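Local coordinates for protein fructose-bisphosphate aldolase (PDB 2FJK) that belongs to the class II fructose-bisphosphate aldolase family, enzymes built on a TIM-barrel fold, and is modelled here with 1,3-dihydroxyacetonephosphate, at residues M40-I45 with S294-F299. Residues are numbered along the deposited sequence; the frame is centred on the assembly and turned at random.
Sequences MKSPVI and SRMELF
The selenium of M296, a selenomethionine, reaches from helix 277-299 to the side chains of S42 and M40, in the αβ-loop that joins helix 27-38 to strand 44-47 of the TIM barrel. M296 SE lies 4.0 Å from CB of S42 and 4.4 Å from CB of M40, so the contact is apolar and rests on one long side chain. M296 leaves its helix with CG anti to its own carbonyl carbon (chi1 -62°) and runs on extended through chi2 (172°). This carries SE to the loop before the chain bends at chi3, while A36 of helix 27-38 and S301 also touch the side chain. M40, likewise a selenomethionine, contributes its CB, and its far end turns away from the helix.

Helix 27-38 ends in a Schellman motif, from which the chain turns into the loop. K41, with positive phi, is the C-prime residue, and S42 N is hydrogen-bonded to A37 O and K41 N to E38 O. The chain after helix 277-299 runs past the same turn, where M40 and K41 make backbone hydrogen bonds with G303 and A305, respectively. One turn back from F299, R295 extends from the same helix toward the ligand pocket, where its NE is hydrogen-bonded to OG1 of T252, a residue lining the 1,3-dihydroxyacetonephosphate site. The hydroxyl of buried S42 is hydrogen-bonded to OG of S301, and S42 OG also lies 2.8 Å from O of P43.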
# COMPACT_ATOMS: atom_id res chain seq x y z
N MSE A 40 -15.52 4.77 -21.28
CA MSE A 40 -15.27 3.80 -22.34
C MSE A 40 -15.27 2.37 -21.81
O MSE A 40 -15.33 1.42 -22.60
CB MSE A 40 -13.93 4.07 -23.04
CG MSE A 40 -14.05 4.79 -24.37
SE MSE A 40 -14.60 6.61 -24.18
CE MSE A 40 -16.50 6.33 -23.92
N LYS A 41 -15.20 2.20 -20.49
CA LYS A 41 -15.18 0.87 -19.88
C LYS A 41 -14.26 -0.04 -20.67
O LYS A 41 -14.68 -1.10 -21.15
CB LYS A 41 -16.59 0.25 -19.87
CG LYS A 41 -17.71 1.12 -19.29
CD LYS A 41 -19.03 0.36 -19.35
CE LYS A 41 -20.22 1.24 -18.99
NZ LYS A 41 -20.21 1.65 -17.56
N SER A 42 -13.00 0.37 -20.82
CA SER A 42 -12.05 -0.42 -21.59
C SER A 42 -10.88 -0.97 -20.79
O SER A 42 -10.43 -0.36 -19.82
CB SER A 42 -11.51 0.43 -22.74
OG SER A 42 -10.45 -0.24 -23.42
N PRO A 43 -10.37 -2.15 -21.19
CA PRO A 43 -9.23 -2.71 -20.47
C PRO A 43 -8.08 -1.80 -20.90
O PRO A 43 -8.21 -1.13 -21.92
CB PRO A 43 -9.12 -4.12 -21.04
CG PRO A 43 -9.67 -3.96 -22.45
CD PRO A 43 -10.86 -3.07 -22.23
N VAL A 44 -6.99 -1.75 -20.16
CA VAL A 44 -5.88 -0.88 -20.54
C VAL A 44 -4.56 -1.36 -19.96
O VAL A 44 -4.52 -2.08 -18.97
CB VAL A 44 -6.13 0.59 -20.06
CG1 VAL A 44 -6.03 0.67 -18.55
CG2 VAL A 44 -5.12 1.54 -20.72
N ILE A 45 -3.47 -0.96 -20.61
CA ILE A 45 -2.13 -1.32 -20.18
C ILE A 45 -1.32 -0.06 -19.90
O ILE A 45 -1.24 0.83 -20.74
CB ILE A 45 -1.38 -2.13 -21.27
CG1 ILE A 45 -2.04 -3.51 -21.44
CG2 ILE A 45 0.08 -2.31 -20.89
CD1 ILE A 45 -1.43 -4.34 -22.55
N SER A 294 -9.98 8.40 -27.98
CA SER A 294 -10.12 8.15 -29.41
C SER A 294 -9.28 6.93 -29.81
O SER A 294 -9.68 6.13 -30.66
CB SER A 294 -9.71 9.38 -30.23
OG SER A 294 -8.37 9.76 -30.01
N ARG A 295 -8.13 6.78 -29.16
CA ARG A 295 -7.24 5.65 -29.40
C ARG A 295 -7.99 4.36 -29.12
O ARG A 295 -7.93 3.40 -29.89
CB ARG A 295 -6.03 5.76 -28.47
CG ARG A 295 -4.77 5.17 -29.02
CD ARG A 295 -4.39 5.84 -30.32
NE ARG A 295 -3.15 5.28 -30.82
CZ ARG A 295 -2.77 5.29 -32.09
NH1 ARG A 295 -3.55 5.84 -33.02
NH2 ARG A 295 -1.62 4.74 -32.42
N MSE A 296 -8.69 4.33 -27.99
CA MSE A 296 -9.47 3.16 -27.61
C MSE A 296 -10.62 2.93 -28.59
O MSE A 296 -11.03 1.79 -28.81
CB MSE A 296 -10.00 3.31 -26.18
CG MSE A 296 -8.90 3.42 -25.14
SE MSE A 296 -9.55 3.87 -23.38
CE MSE A 296 -9.65 5.75 -23.50
N GLU A 297 -11.15 4.00 -29.18
CA GLU A 297 -12.23 3.87 -30.16
C GLU A 297 -11.68 3.19 -31.41
O GLU A 297 -12.34 2.36 -32.02
CB GLU A 297 -12.77 5.23 -30.59
CG GLU A 297 -13.60 5.96 -29.56
CD GLU A 297 -14.27 7.17 -30.16
OE1 GLU A 297 -13.56 8.05 -30.69
OE2 GLU A 297 -15.52 7.25 -30.11
N LEU A 298 -10.47 3.58 -31.80
CA LEU A 298 -9.83 3.01 -32.97
C LEU A 298 -9.46 1.55 -32.73
O LEU A 298 -9.53 0.72 -33.64
CB LEU A 298 -8.58 3.82 -33.32
CG LEU A 298 -7.68 3.31 -34.45
CD1 LEU A 298 -8.47 3.27 -35.76
CD2 LEU A 298 -6.47 4.24 -34.58
N PHE A 299 -9.10 1.22 -31.50
CA PHE A 299 -8.70 -0.14 -31.14
C PHE A 299 -9.86 -1.09 -30.92
O PHE A 299 -9.68 -2.31 -30.96
CB PHE A 299 -7.81 -0.12 -29.89
CG PHE A 299 -6.51 0.64 -30.06
CD1 PHE A 299 -6.04 0.98 -31.33
CD2 PHE A 299 -5.75 1.00 -28.95
CE1 PHE A 299 -4.82 1.66 -31.48
CE2 PHE A 299 -4.53 1.68 -29.09
CZ PHE A 299 -4.07 2.01 -30.36